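Local coordinates for protein triacylglycerol lipase (Yarrowia lipolytica, PDB 3O0D) that probably hydrolyses the ester bonds of triacylglycerols, acting as a secreted, N-glycosylated lipase with an alpha/beta-hydrolase fold, at residues K20-A25 against V294-C299; I37-N42 against V53-E58; D67-L72 against R86-L91; A77-Y82 against P152-A157; G246-D251 against V262-G267. All blocks are in the same frame, centred on the assembly; numbering follows the deposited sequence. Where two conformers were deposited one is given.

Interaction 1. Residues K20-A25 against V294-C299; sequences KYARLA and VTEGVC
Glu296 leaves its backbone with CG anti to the carbonyl carbon (chi1 -62°) and then bends at chi2 (-69°), and this double turn carries its carboxyl group back to helix 12-27, where it meets the main chain of Ala22. The closest approach joins two oxygens: Glu296 OE2 lies 2.7 Å from Ala22 O. The same OE2 is 3.6 Å from Ala22 CB, while the other branch, OE1, comes within 3.9 Å of Ala25 CB, so the carboxyl group sits against the helix flank between two small methyls. Val294 covers the neighbouring part of that flank. Val294 CG2 lies 4.4 Å from Ala22 CB, and Val294 CG1 touches Arg23 NH1 at 3.8 Å, valine and arginine crossing at about a right angle. That contact is van der Waals in kind; the polar need of Arg23 NH1 is met by Gln46 OE1. The loop follows helix 285-290, and a backbone hydrogen bond ties Glu296 to Leu290. Cys299, the last residue of the segment 294-299, forms a disulfide with Cys30. The contact thus lays the C-terminal loop on the N-terminal helix, whose Ala22 and Ala25 rest on Leu187 of the central alpha/beta-hydrolase sheet, while the Glu296 side chain also touches His161 of strand 155-161. Because Ala22 O cannot donate, so short an oxygen-oxygen distance suggests a protonated Glu296 carboxyl, which burial and the adjacent carbonyl would probably favour.

Interaction 2. Residues I37-N42 against V53-E58; sequences IFKPFN and VELIEE
A cis peptide bond precedes Pro40, at the turn where the loop 37-42 comes alongside strand 53-58. There Pro40 O accepts a hydrogen bond from Leu55 N (2.8 Å, N-H...O 165°). Phe41 follows with CG anti to its backbone N (chi1 -162°), which lays the ring beneath Val53: CG1 of Val53 stands 3.6 Å from the centroid of the Phe41 ring, 15° off the normal, a CH-pi contact. Leu55 CB meets the rim of the same ring, 4.2 Å from Phe41 CD1. Replacing Phe41 by an alanine would probably leave the Val53 methyl without its aromatic floor and open a gap beside Leu55 and Ile27. Further along, Leu55 CD2 packs on Ile37 CG2 at 3.9 Å. The extended Glu58 chain brings OE1 to Ile37 N, which donates a 3.2 Å hydrogen bond to it, nearly along the C-O axis. A classic beta bulge sets Phe41 and Asn42 opposite the single residue Phe38; Ile56 and Glu57 make another opposite Leu72, in strand 53-60, one of the two outermost strands of the alpha/beta-hydrolase sheet.

Interaction 3. Residues D67-L72 against R86-L91; sequences DVSGYL and RGTHSL
Ser69 and Arg86 form an antiparallel hydrogen-bonded pair, with Ser69 N to Arg86 O at 3.1 Å and Arg86 N to Ser69 O at 2.9 Å, next to the non-hydrogen-bonded pair of Val68 and Gly87. These are the open ends of the beta hairpin built from strands 68-75 and 80-87 in the central sheet of the alpha/beta-hydrolase fold. Just past the last pair, Thr88 N continues the zipper with a nearly straight bond to Asp67 O (2.9 Å, N-H...O 178°). Asp67 O also accepts from a water that in turn takes the N-H of His89, so the chain leaving strand 80-87 is held by both a direct and a water-mediated link. Among the side chains, Ser69 and Arg86 share one face of the sheet. In the conformer given, the arginine CG stands between its backbone N and carbonyl carbon (chi1 46°), which sets CG over the Ser69 carbonyl, while Arg86 CD packs 3.8 Å from Ser69 CB. Arg86 NE then donates to Gly87 O at 2.9 Å from above the carbonyl plane, and NH2 does so weakly, though a second deposited conformer leaves this placing less certain. Thr88 OG1 has its strongest partner outside, Asp61 O, and Ser69 OG bonds weakly to His60 ND1. Between these two hydroxyls the direction is clear: Ser69 OG donates to Thr88 OG1 across 2.9 Å.

Interaction 4. Residues A77-Y82 against P152-A157; sequences ASKQIY and PDYQIA
Strands 80-82 and 155-157 run parallel, their short axes 23° apart, and three main-chain bonds join them: Gln155 N to Lys79 O, Ile81 N to Gln155 O and Ala157 N to Ile81 O. They are the two strands of a beta-alpha-beta crossover, with helix 127-150 packed on Ile81 and Ile156. A G1 beta bulge, Lys79 and Gln80 opposite Asp75, opens the first strand. At this bulge the Tyr154 ring lies flat against the backbone: Lys79 CA stands 3.6 Å over the centroid of the Tyr154 ring, 7° from its normal, and Lys79 CG touches CE1 of that ring. With Tyr154 cut back to an alanine, the bulge is likely to lose its cover and His76 ND1 its hydroxyl partner. On the face shared by Gln80 and Gln155 the two side chains run side by side, amide planes 33° apart. Gln80 OE1 is bonded by Ser78 OG and Lys20 NZ, which fixes the turn of the amide, and Gln80 NE2, also bonded to Tyr21 OH, donates a hydrogen bond to Gln155 OE1 at 2.8 Å.

Interaction 5. Residues G246-D251 against V262-G267; sequences GEVFID and VVMCQG
The Phe249 ring turns its edge to Val263, with CG2 of the valine lying near the ring plane, while Cys265 SG approaches the ring obliquely. The nearer touches are made by the aromatic's stem: Phe249 CB is 3.5 Å from Cys265 SG and 3.9 Å from Val263 CG2. With its CG anti to the backbone N (chi1 -178°), the ring itself leads off toward Arg228 and Thr226. The carboxyl group of Glu247 is the other flat group. Its OE2 bonds to Thr226 OG1 and Ser274 N, and OE1 takes a water that also donates to Gly267 O, while the Glu247 stem packs along Cys265, CB to CB at 3.8 Å. Strands 247-250 and 262-265 form a beta hairpin, paired antiparallel through Cys265 N to Glu247 O and the reciprocal bonds of Phe249 with Val263. On the sheet face that carries Val248, Val262 and Met264, contacts are purely apolar: Val248 CG1 meets Val262 CG1, and Val248 CG2 meets Met264 CE, both at 3.7 Å, beneath Phe18 and Tyr15 of helix 12-27. A second water joins Gly246 N to Cys265 O and Gly267 O. The disulfide of Cys265 with Cys273 adds a covalent tie beside the glutamate. The two faces differ in chemistry: hydrocarbon packing on one, and on the other a buried acid whose donors, Ser274 N and the water on OE1, would probably favour its ionised form.

How the interactions relate
Interactions 2 to 5 all reach one central sheet, whereas interaction 1 lies on helix 12-27, which packs against it. The hairpin pairing of interaction 3 and the parallel pairing of interaction 4 share strand 80-87; Leu72 packs on Ile81 between them. Interaction 1 touches both, through Leu24 O with Tyr71 OH and Tyr21 OH with Gln80 NE2. Interaction 2 is partly buried, yet continues into interaction 3 through Ile56 N to Leu72 O. Interaction 5 sits about 32 Å from interaction 2, centre to centre. Chemistry follows place: backbone pairing dominates the mainly buried interactions 3, 4 and 5, apolar and CH-pi packing holds a loop to the edge strand in 2, and buried interaction 1 sets a carboxyl group on a helix flank.

Interaction 1. Residues K20-A25 against V294-C299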
# COMPACT_ATOMS: atom_id res chain seq x y z
N LYS A 20 -8.79 -8.35 -5.53
CA LYS A 20 -8.01 -8.06 -6.73
C LYS A 20 -6.63 -7.41 -6.46
O LYS A 20 -5.60 -7.94 -7.01
CB LYS A 20 -8.84 -7.17 -7.70
CG LYS A 20 -7.95 -6.67 -8.84
CD LYS A 20 -8.88 -5.80 -9.76
CE LYS A 20 -8.02 -5.04 -10.75
NZ LYS A 20 -8.88 -4.21 -11.68
N TYR A 21 -6.65 -6.38 -5.61
CA TYR A 21 -5.39 -5.62 -5.32
C TYR A 21 -4.52 -6.55 -4.43
O TYR A 21 -3.25 -6.61 -4.58
CB TYR A 21 -5.59 -4.17 -4.80
CG TYR A 21 -6.15 -3.40 -5.96
CD1 TYR A 21 -5.30 -2.94 -6.99
CD2 TYR A 21 -7.51 -3.24 -6.10
CE1 TYR A 21 -5.77 -2.35 -8.09
CE2 TYR A 21 -8.01 -2.62 -7.26
CZ TYR A 21 -7.12 -2.21 -8.22
OH TYR A 21 -7.60 -1.61 -9.36
N ALA A 22 -5.14 -7.35 -3.58
CA ALA A 22 -4.27 -8.26 -2.87
C ALA A 22 -3.52 -9.20 -3.79
O ALA A 22 -2.37 -9.55 -3.54
CB ALA A 22 -5.11 -9.11 -1.79
N ARG A 23 -4.19 -9.69 -4.82
CA ARG A 23 -3.53 -10.54 -5.76
C ARG A 23 -2.41 -9.81 -6.54
O ARG A 23 -1.40 -10.34 -6.72
CB ARG A 23 -4.47 -11.16 -6.78
CG ARG A 23 -5.60 -12.01 -6.26
CD ARG A 23 -6.23 -12.74 -7.43
NE ARG A 23 -7.50 -13.35 -7.13
CZ ARG A 23 -7.65 -14.50 -6.52
NH1 ARG A 23 -6.64 -15.22 -6.14
NH2 ARG A 23 -8.86 -14.94 -6.33
N LEU A 24 -2.67 -8.61 -7.00
CA LEU A 24 -1.67 -7.88 -7.76
C LEU A 24 -0.43 -7.65 -6.85
O LEU A 24 0.72 -7.73 -7.35
CB LEU A 24 -2.18 -6.52 -8.23
CG LEU A 24 -3.13 -6.79 -9.42
CD1 LEU A 24 -3.96 -5.44 -9.63
CD2 LEU A 24 -2.51 -7.28 -10.81
N ALA A 25 -0.70 -7.27 -5.61
CA ALA A 25 0.47 -7.11 -4.64
C ALA A 25 1.23 -8.36 -4.47
O ALA A 25 2.49 -8.32 -4.39
CB ALA A 25 -0.07 -6.68 -3.30
N VAL A 294 -5.39 -13.51 0.02
CA VAL A 294 -4.47 -14.53 -0.40
C VAL A 294 -3.18 -14.43 0.46
O VAL A 294 -3.02 -13.48 1.11
CB VAL A 294 -4.07 -14.40 -1.86
CG1 VAL A 294 -5.25 -14.45 -2.74
CG2 VAL A 294 -3.40 -13.12 -2.08
N THR A 295 -2.34 -15.46 0.43
CA THR A 295 -1.07 -15.40 1.17
C THR A 295 -0.10 -14.47 0.46
O THR A 295 0.15 -14.66 -0.71
CB THR A 295 -0.46 -16.82 1.28
OG1 THR A 295 -1.39 -17.59 2.08
CG2 THR A 295 0.84 -16.66 2.07
N GLU A 296 0.42 -13.47 1.16
CA GLU A 296 1.33 -12.50 0.52
C GLU A 296 2.75 -12.96 0.86
O GLU A 296 2.88 -13.72 1.80
CB GLU A 296 1.13 -11.13 1.12
CG GLU A 296 -0.26 -10.48 0.94
CD GLU A 296 -0.48 -10.10 -0.60
OE1 GLU A 296 0.48 -10.01 -1.37
OE2 GLU A 296 -1.64 -9.83 -0.99
N GLY A 297 3.71 -12.62 -0.01
CA GLY A 297 5.13 -12.77 0.36
C GLY A 297 5.81 -13.91 -0.29
O GLY A 297 7.07 -14.00 -0.20
N VAL A 298 5.07 -14.77 -0.96
CA VAL A 298 5.66 -15.93 -1.64
C VAL A 298 5.11 -16.08 -3.02
O VAL A 298 3.87 -16.19 -3.19
CB VAL A 298 5.36 -17.28 -0.89
CG1 VAL A 298 5.93 -18.55 -1.70
CG2 VAL A 298 5.98 -17.23 0.53
N CYS A 299 5.99 -16.10 -4.02
CA CYS A 299 5.51 -16.24 -5.39
C CYS A 299 5.03 -17.67 -5.63
O CYS A 299 5.67 -18.67 -5.20
CB CYS A 299 6.66 -15.94 -6.41
SG CYS A 299 6.13 -16.15 -8.09

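Interaction 2. Residues I37-N42 against V53-E58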
# COMPACT_ATOMS: atom_id res chain seq x y z
N ILE A 37 8.24 -13.04 -13.70
CA ILE A 37 6.88 -12.99 -14.31
C ILE A 37 7.17 -13.15 -15.83
O ILE A 37 7.95 -12.29 -16.36
CB ILE A 37 6.25 -11.61 -14.08
CG1 ILE A 37 5.92 -11.36 -12.59
CG2 ILE A 37 4.92 -11.52 -14.94
CD1 ILE A 37 5.63 -9.96 -12.25
N PHE A 38 6.69 -14.22 -16.46
CA PHE A 38 6.90 -14.36 -17.94
C PHE A 38 5.92 -13.42 -18.70
O PHE A 38 4.82 -13.31 -18.27
CB PHE A 38 6.66 -15.82 -18.29
CG PHE A 38 7.71 -16.73 -17.71
CD1 PHE A 38 7.62 -17.23 -16.42
CD2 PHE A 38 8.85 -17.04 -18.50
CE1 PHE A 38 8.65 -18.06 -15.91
CE2 PHE A 38 9.86 -17.84 -18.01
CZ PHE A 38 9.78 -18.35 -16.71
N LYS A 39 6.34 -12.72 -19.77
CA LYS A 39 5.40 -11.97 -20.68
C LYS A 39 4.47 -13.02 -21.33
O LYS A 39 4.87 -14.16 -21.65
CB LYS A 39 6.20 -11.08 -21.71
CG LYS A 39 6.86 -9.76 -21.08
CD LYS A 39 7.87 -9.04 -22.02
CE LYS A 39 8.15 -7.56 -21.63
NZ LYS A 39 8.95 -7.41 -20.36
N PRO A 40 3.16 -12.67 -21.53
CA PRO A 40 2.62 -11.37 -21.23
C PRO A 40 2.48 -11.15 -19.80
O PRO A 40 2.86 -10.09 -19.35
CB PRO A 40 1.21 -11.39 -21.90
CG PRO A 40 1.17 -12.54 -22.70
CD PRO A 40 2.16 -13.54 -22.14
N PHE A 41 1.92 -12.10 -19.07
CA PHE A 41 1.72 -11.92 -17.64
C PHE A 41 1.46 -13.27 -17.01
O PHE A 41 0.34 -13.56 -16.58
CB PHE A 41 0.54 -10.98 -17.38
CG PHE A 41 0.52 -10.41 -15.99
CD1 PHE A 41 1.57 -9.63 -15.53
CD2 PHE A 41 -0.55 -10.65 -15.14
CE1 PHE A 41 1.56 -9.10 -14.25
CE2 PHE A 41 -0.57 -10.12 -13.86
CZ PHE A 41 0.48 -9.35 -13.42
N ASN A 42 2.50 -14.09 -16.96
CA ASN A 42 2.33 -15.47 -16.51
C ASN A 42 3.22 -15.76 -15.29
O ASN A 42 4.42 -15.47 -15.34
CB ASN A 42 2.77 -16.41 -17.66
CG ASN A 42 1.93 -16.22 -18.91
OD1 ASN A 42 0.76 -15.94 -18.81
ND2 ASN A 42 2.55 -16.31 -20.07
N VAL A 53 -3.70 -8.63 -19.56
CA VAL A 53 -2.74 -7.79 -18.86
C VAL A 53 -1.40 -8.09 -19.50
O VAL A 53 -1.09 -9.24 -19.83
CB VAL A 53 -2.69 -8.12 -17.37
CG1 VAL A 53 -1.41 -7.51 -16.65
CG2 VAL A 53 -3.97 -7.59 -16.64
N GLU A 54 -0.64 -7.02 -19.69
CA GLU A 54 0.80 -7.18 -20.18
C GLU A 54 1.75 -6.53 -19.23
O GLU A 54 1.57 -5.38 -18.79
CB GLU A 54 0.94 -6.69 -21.61
CG GLU A 54 0.66 -5.28 -21.74
CD GLU A 54 0.97 -4.76 -23.18
OE1 GLU A 54 1.88 -5.28 -23.86
OE2 GLU A 54 0.28 -3.83 -23.64
N LEU A 55 2.78 -7.32 -18.90
CA LEU A 55 3.88 -6.85 -18.10
C LEU A 55 4.67 -5.82 -19.00
O LEU A 55 5.00 -6.15 -20.17
CB LEU A 55 4.74 -8.01 -17.71
CG LEU A 55 6.02 -7.59 -16.94
CD1 LEU A 55 5.72 -6.99 -15.50
CD2 LEU A 55 6.96 -8.77 -16.85
N ILE A 56 4.90 -4.65 -18.42
CA ILE A 56 5.71 -3.64 -19.14
C ILE A 56 7.19 -3.82 -18.72
O ILE A 56 8.09 -3.98 -19.59
CB ILE A 56 5.20 -2.20 -18.97
CG1 ILE A 56 3.76 -2.10 -19.61
CG2 ILE A 56 6.23 -1.20 -19.69
CD1 ILE A 56 3.57 -2.91 -20.94
N GLU A 57 7.41 -3.76 -17.41
CA GLU A 57 8.81 -3.76 -16.91
C GLU A 57 8.81 -4.22 -15.48
O GLU A 57 7.95 -3.81 -14.71
CB GLU A 57 9.38 -2.32 -16.94
CG GLU A 57 10.88 -2.28 -16.67
CD GLU A 57 11.57 -0.97 -17.12
OE1 GLU A 57 11.16 -0.34 -18.14
OE2 GLU A 57 12.58 -0.63 -16.46
N GLU A 58 9.85 -4.98 -15.10
CA GLU A 58 10.06 -5.27 -13.67
C GLU A 58 11.21 -4.34 -13.19
O GLU A 58 12.02 -3.83 -14.00
CB GLU A 58 10.57 -6.68 -13.52
CG GLU A 58 9.75 -7.80 -14.01
CD GLU A 58 10.36 -9.14 -13.56
OE1 GLU A 58 9.73 -10.18 -13.83
OE2 GLU A 58 11.48 -9.15 -12.95

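Interaction 3. Residues D67-L72 against R86-L91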
# COMPACT_ATOMS: atom_id res chain seq x y z
N ASP A 67 15.14 -0.45 0.04
CA ASP A 67 14.98 -0.47 -1.41
C ASP A 67 13.82 -1.43 -1.82
O ASP A 67 13.38 -2.28 -1.02
CB ASP A 67 16.22 -0.91 -2.09
CG ASP A 67 17.25 0.24 -2.24
OD1 ASP A 67 16.92 1.43 -1.97
OD2 ASP A 67 18.35 -0.09 -2.69
N VAL A 68 13.38 -1.25 -3.06
CA VAL A 68 12.14 -1.85 -3.51
C VAL A 68 12.31 -2.67 -4.78
O VAL A 68 13.28 -2.50 -5.58
CB VAL A 68 11.01 -0.77 -3.67
CG1 VAL A 68 10.62 -0.11 -2.38
CG2 VAL A 68 11.43 0.22 -4.74
N SER A 69 11.32 -3.52 -5.10
CA SER A 69 11.29 -4.28 -6.31
C SER A 69 9.76 -4.23 -6.70
O SER A 69 8.95 -3.81 -5.89
CB SER A 69 11.63 -5.73 -6.11
OG SER A 69 13.04 -5.85 -5.70
N GLY A 70 9.48 -4.68 -7.90
CA GLY A 70 8.00 -4.58 -8.28
C GLY A 70 7.92 -4.53 -9.77
O GLY A 70 8.79 -4.97 -10.54
N TYR A 71 6.71 -4.13 -10.25
CA TYR A 71 6.55 -4.20 -11.72
C TYR A 71 5.48 -3.17 -12.14
O TYR A 71 4.74 -2.60 -11.33
CB TYR A 71 6.07 -5.59 -12.22
CG TYR A 71 4.70 -6.02 -11.61
CD1 TYR A 71 3.47 -5.76 -12.31
CD2 TYR A 71 4.63 -6.76 -10.45
CE1 TYR A 71 2.25 -6.16 -11.77
CE2 TYR A 71 3.38 -7.17 -9.89
CZ TYR A 71 2.22 -6.88 -10.60
OH TYR A 71 1.01 -7.31 -10.08
N LEU A 72 5.53 -2.89 -13.43
CA LEU A 72 4.60 -1.99 -14.06
C LEU A 72 3.89 -2.84 -15.05
O LEU A 72 4.49 -3.52 -15.92
CB LEU A 72 5.42 -0.86 -14.75
CG LEU A 72 4.66 0.21 -15.55
CD1 LEU A 72 3.60 0.95 -14.76
CD2 LEU A 72 5.73 1.16 -16.18
N ARG A 86 7.08 -3.75 -3.69
CA ARG A 86 7.30 -4.56 -2.50
C ARG A 86 8.66 -4.09 -1.97
O ARG A 86 9.38 -3.40 -2.65
CB ARG A 86 7.37 -6.08 -2.88
CG ARG A 86 8.27 -6.40 -4.10
CD ARG A 86 8.99 -7.71 -4.20
NE ARG A 86 9.64 -8.21 -3.02
CZ ARG A 86 10.39 -9.31 -3.02
NH1 ARG A 86 10.58 -9.99 -4.16
NH2 ARG A 86 10.95 -9.72 -1.90
N GLY A 87 8.96 -4.43 -0.74
CA GLY A 87 10.39 -4.34 -0.25
C GLY A 87 11.23 -5.39 -0.87
O GLY A 87 10.85 -6.57 -1.00
N THR A 88 12.51 -5.04 -1.25
CA THR A 88 13.34 -6.05 -1.76
C THR A 88 13.85 -7.08 -0.70
O THR A 88 13.90 -8.31 -1.00
CB THR A 88 14.62 -5.44 -2.43
OG1 THR A 88 14.17 -4.51 -3.45
CG2 THR A 88 15.45 -6.58 -3.12
N HIS A 89 14.20 -6.56 0.46
CA HIS A 89 14.76 -7.41 1.52
C HIS A 89 13.66 -8.23 2.22
O HIS A 89 12.43 -7.99 2.03
CB HIS A 89 15.63 -6.54 2.43
CG HIS A 89 16.95 -6.25 1.77
ND1 HIS A 89 17.98 -7.17 1.77
CD2 HIS A 89 17.38 -5.19 1.02
CE1 HIS A 89 18.98 -6.69 1.03
NE2 HIS A 89 18.64 -5.51 0.55
N SER A 90 14.09 -9.30 2.90
CA SER A 90 13.15 -10.16 3.60
C SER A 90 12.24 -9.38 4.54
O SER A 90 12.60 -8.40 5.21
CB SER A 90 13.94 -11.28 4.38
OG SER A 90 14.39 -10.78 5.64
N LEU A 91 10.98 -9.84 4.62
CA LEU A 91 10.06 -9.19 5.53
C LEU A 91 10.62 -9.14 6.93
O LEU A 91 10.48 -8.13 7.57
CB LEU A 91 8.69 -9.96 5.53
CG LEU A 91 8.01 -9.96 4.17
CD1 LEU A 91 6.87 -10.98 4.18
CD2 LEU A 91 7.42 -8.52 3.94
O HOH W 1 13.99 -3.78 1.15

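Interaction 4. Residues A77-Y82 against P152-A157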
# COMPACT_ATOMS: atom_id res chain seq x y z
N ALA A 77 -8.13 -5.05 -20.05
CA ALA A 77 -9.57 -5.42 -19.77
C ALA A 77 -10.16 -4.41 -18.84
O ALA A 77 -11.31 -3.98 -18.99
CB ALA A 77 -9.68 -6.81 -19.19
N SER A 78 -9.43 -4.00 -17.82
CA SER A 78 -9.98 -3.04 -16.87
C SER A 78 -9.62 -1.59 -17.24
O SER A 78 -10.17 -0.66 -16.58
CB SER A 78 -9.47 -3.36 -15.42
OG SER A 78 -8.06 -3.10 -15.41
N LYS A 79 -8.81 -1.43 -18.28
CA LYS A 79 -8.28 -0.07 -18.69
C LYS A 79 -7.56 0.64 -17.56
O LYS A 79 -7.92 1.77 -17.12
CB LYS A 79 -9.47 0.81 -19.18
CG LYS A 79 -9.98 0.43 -20.61
CD LYS A 79 -10.56 -0.92 -20.57
CE LYS A 79 -11.24 -1.48 -21.92
NZ LYS A 79 -12.10 -2.68 -21.58
N GLN A 80 -6.55 -0.05 -17.01
CA GLN A 80 -5.80 0.48 -15.89
C GLN A 80 -4.31 0.21 -16.18
O GLN A 80 -3.95 -0.70 -16.93
CB GLN A 80 -6.13 -0.24 -14.56
CG GLN A 80 -7.59 0.14 -14.12
CD GLN A 80 -7.97 -0.66 -12.91
OE1 GLN A 80 -8.00 -1.88 -12.94
NE2 GLN A 80 -8.13 0.02 -11.77
N ILE A 81 -3.52 1.05 -15.52
CA ILE A 81 -2.04 0.85 -15.48
C ILE A 81 -1.77 0.52 -14.00
O ILE A 81 -2.20 1.25 -13.09
CB ILE A 81 -1.35 2.20 -15.81
CG1 ILE A 81 -1.64 2.53 -17.29
CG2 ILE A 81 0.23 2.00 -15.58
CD1 ILE A 81 -1.32 4.08 -17.68
N TYR A 82 -1.03 -0.57 -13.80
CA TYR A 82 -0.72 -1.00 -12.40
C TYR A 82 0.75 -0.74 -12.07
O TYR A 82 1.56 -1.11 -12.88
CB TYR A 82 -0.88 -2.49 -12.31
CG TYR A 82 -2.27 -3.01 -12.54
CD1 TYR A 82 -3.37 -2.31 -12.08
CD2 TYR A 82 -2.43 -4.22 -13.14
CE1 TYR A 82 -4.69 -2.84 -12.31
CE2 TYR A 82 -3.77 -4.77 -13.41
CZ TYR A 82 -4.83 -4.03 -12.92
OH TYR A 82 -6.12 -4.48 -13.13
N PRO A 152 -3.57 7.18 -22.31
CA PRO A 152 -3.84 8.37 -21.47
C PRO A 152 -5.19 8.41 -20.80
O PRO A 152 -5.40 9.14 -19.82
CB PRO A 152 -3.80 9.54 -22.50
CG PRO A 152 -3.80 8.92 -23.77
CD PRO A 152 -3.44 7.47 -23.73
N ASP A 153 -6.10 7.53 -21.25
CA ASP A 153 -7.37 7.46 -20.56
C ASP A 153 -7.50 6.23 -19.61
O ASP A 153 -8.52 6.06 -19.00
CB ASP A 153 -8.57 7.63 -21.51
CG ASP A 153 -8.85 6.48 -22.40
OD1 ASP A 153 -8.18 5.44 -22.33
OD2 ASP A 153 -9.81 6.65 -23.23
N TYR A 154 -6.40 5.48 -19.45
CA TYR A 154 -6.42 4.40 -18.37
C TYR A 154 -6.25 4.97 -16.97
O TYR A 154 -5.54 5.97 -16.79
CB TYR A 154 -5.35 3.32 -18.69
CG TYR A 154 -5.65 2.36 -19.82
CD1 TYR A 154 -6.57 2.66 -20.90
CD2 TYR A 154 -5.00 1.14 -19.84
CE1 TYR A 154 -6.77 1.75 -21.94
CE2 TYR A 154 -5.16 0.27 -20.88
CZ TYR A 154 -6.11 0.54 -21.91
OH TYR A 154 -6.20 -0.43 -22.84
N GLN A 155 -6.89 4.36 -16.00
CA GLN A 155 -6.82 4.78 -14.58
C GLN A 155 -5.49 4.19 -14.06
O GLN A 155 -5.20 3.01 -14.33
CB GLN A 155 -7.93 4.12 -13.73
CG GLN A 155 -7.85 4.50 -12.26
CD GLN A 155 -8.91 3.83 -11.39
OE1 GLN A 155 -9.12 2.60 -11.47
NE2 GLN A 155 -9.56 4.62 -10.55
N ILE A 156 -4.73 4.97 -13.31
CA ILE A 156 -3.48 4.52 -12.67
C ILE A 156 -3.84 3.97 -11.31
O ILE A 156 -4.54 4.63 -10.54
CB ILE A 156 -2.57 5.75 -12.48
CG1 ILE A 156 -2.20 6.35 -13.84
CG2 ILE A 156 -1.30 5.40 -11.64
CD1 ILE A 156 -1.80 7.85 -13.75
N ALA A 157 -3.34 2.76 -11.00
CA ALA A 157 -3.57 2.15 -9.68
C ALA A 157 -2.22 1.72 -9.09
O ALA A 157 -1.45 1.03 -9.82
CB ALA A 157 -4.46 0.86 -9.82

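Interaction 5. Residues G246-D251 against V262-G267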
# COMPACT_ATOMS: atom_id res chain seq x y z
N GLY A 246 -8.75 5.76 6.36
CA GLY A 246 -8.95 4.93 5.20
C GLY A 246 -8.78 3.40 5.43
O GLY A 246 -8.68 2.65 4.47
N GLU A 247 -8.78 3.00 6.70
CA GLU A 247 -8.52 1.59 7.06
C GLU A 247 -9.69 0.65 6.62
O GLU A 247 -10.87 1.02 6.83
CB GLU A 247 -8.36 1.49 8.58
CG GLU A 247 -8.05 0.01 9.03
CD GLU A 247 -7.66 -0.10 10.48
OE1 GLU A 247 -7.93 0.87 11.29
OE2 GLU A 247 -7.09 -1.16 10.89
N VAL A 248 -9.32 -0.48 5.98
CA VAL A 248 -10.24 -1.59 5.67
C VAL A 248 -9.65 -2.84 6.39
O VAL A 248 -8.53 -3.19 6.15
CB VAL A 248 -10.13 -1.88 4.21
CG1 VAL A 248 -11.09 -3.09 3.85
CG2 VAL A 248 -10.60 -0.55 3.41
N PHE A 249 -10.39 -3.42 7.32
CA PHE A 249 -9.82 -4.39 8.27
C PHE A 249 -10.42 -5.74 7.96
O PHE A 249 -11.64 -5.91 7.91
CB PHE A 249 -10.27 -3.97 9.65
CG PHE A 249 -9.73 -4.82 10.77
CD1 PHE A 249 -8.30 -4.90 10.98
CD2 PHE A 249 -10.60 -5.45 11.63
CE1 PHE A 249 -7.83 -5.57 12.16
CE2 PHE A 249 -10.16 -6.16 12.73
CZ PHE A 249 -8.74 -6.20 12.99
N ILE A 250 -9.51 -6.73 7.85
CA ILE A 250 -9.94 -8.14 7.69
C ILE A 250 -9.98 -8.69 9.10
O ILE A 250 -8.90 -8.97 9.67
CB ILE A 250 -8.92 -8.87 6.89
CG1 ILE A 250 -8.79 -8.30 5.46
CG2 ILE A 250 -9.31 -10.38 6.81
CD1 ILE A 250 -7.53 -8.90 4.71
N ASP A 251 -11.20 -8.79 9.64
CA ASP A 251 -11.35 -9.31 11.00
C ASP A 251 -11.53 -10.83 10.93
O ASP A 251 -12.66 -11.36 11.15
CB ASP A 251 -12.53 -8.62 11.69
CG ASP A 251 -12.50 -8.83 13.22
OD1 ASP A 251 -11.75 -9.70 13.69
OD2 ASP A 251 -13.20 -8.08 13.94
N VAL A 262 -14.90 -8.48 6.52
CA VAL A 262 -14.02 -7.40 6.05
C VAL A 262 -14.84 -6.06 6.28
O VAL A 262 -15.96 -5.93 5.74
CB VAL A 262 -13.70 -7.58 4.57
CG1 VAL A 262 -12.76 -6.41 4.01
CG2 VAL A 262 -13.08 -8.94 4.20
N VAL A 263 -14.30 -5.11 7.05
CA VAL A 263 -15.14 -3.99 7.49
C VAL A 263 -14.38 -2.69 7.13
O VAL A 263 -13.14 -2.67 7.09
CB VAL A 263 -15.51 -4.05 9.00
CG1 VAL A 263 -16.45 -5.25 9.27
CG2 VAL A 263 -14.19 -4.10 9.90
N MET A 264 -15.15 -1.60 6.93
CA MET A 264 -14.52 -0.30 6.71
C MET A 264 -14.48 0.41 8.06
O MET A 264 -15.49 0.45 8.79
CB MET A 264 -15.46 0.51 5.77
CG MET A 264 -15.83 -0.17 4.43
SD MET A 264 -14.38 -0.54 3.48
CE MET A 264 -13.84 1.14 2.90
N CYS A 265 -13.30 0.92 8.46
CA CYS A 265 -13.12 1.46 9.82
C CYS A 265 -13.10 2.97 9.71
O CYS A 265 -12.40 3.43 8.85
CB CYS A 265 -11.71 1.03 10.29
SG CYS A 265 -11.63 -0.82 10.29
N GLN A 266 -13.83 3.63 10.58
CA GLN A 266 -13.65 5.15 10.74
C GLN A 266 -12.34 5.44 11.46
O GLN A 266 -11.81 4.64 12.25
CB GLN A 266 -14.75 5.80 11.45
CG GLN A 266 -16.11 5.66 10.71
CD GLN A 266 -16.29 6.55 9.56
OE1 GLN A 266 -15.33 7.02 8.96
NE2 GLN A 266 -17.55 6.77 9.17
N GLY A 267 -11.82 6.61 11.16
CA GLY A 267 -10.72 7.19 11.96
C GLY A 267 -9.30 6.85 11.65
O GLY A 267 -8.96 5.93 10.88
O HOH W 2 -9.96 4.78 8.70
O HOH W 3 -7.38 3.53 11.38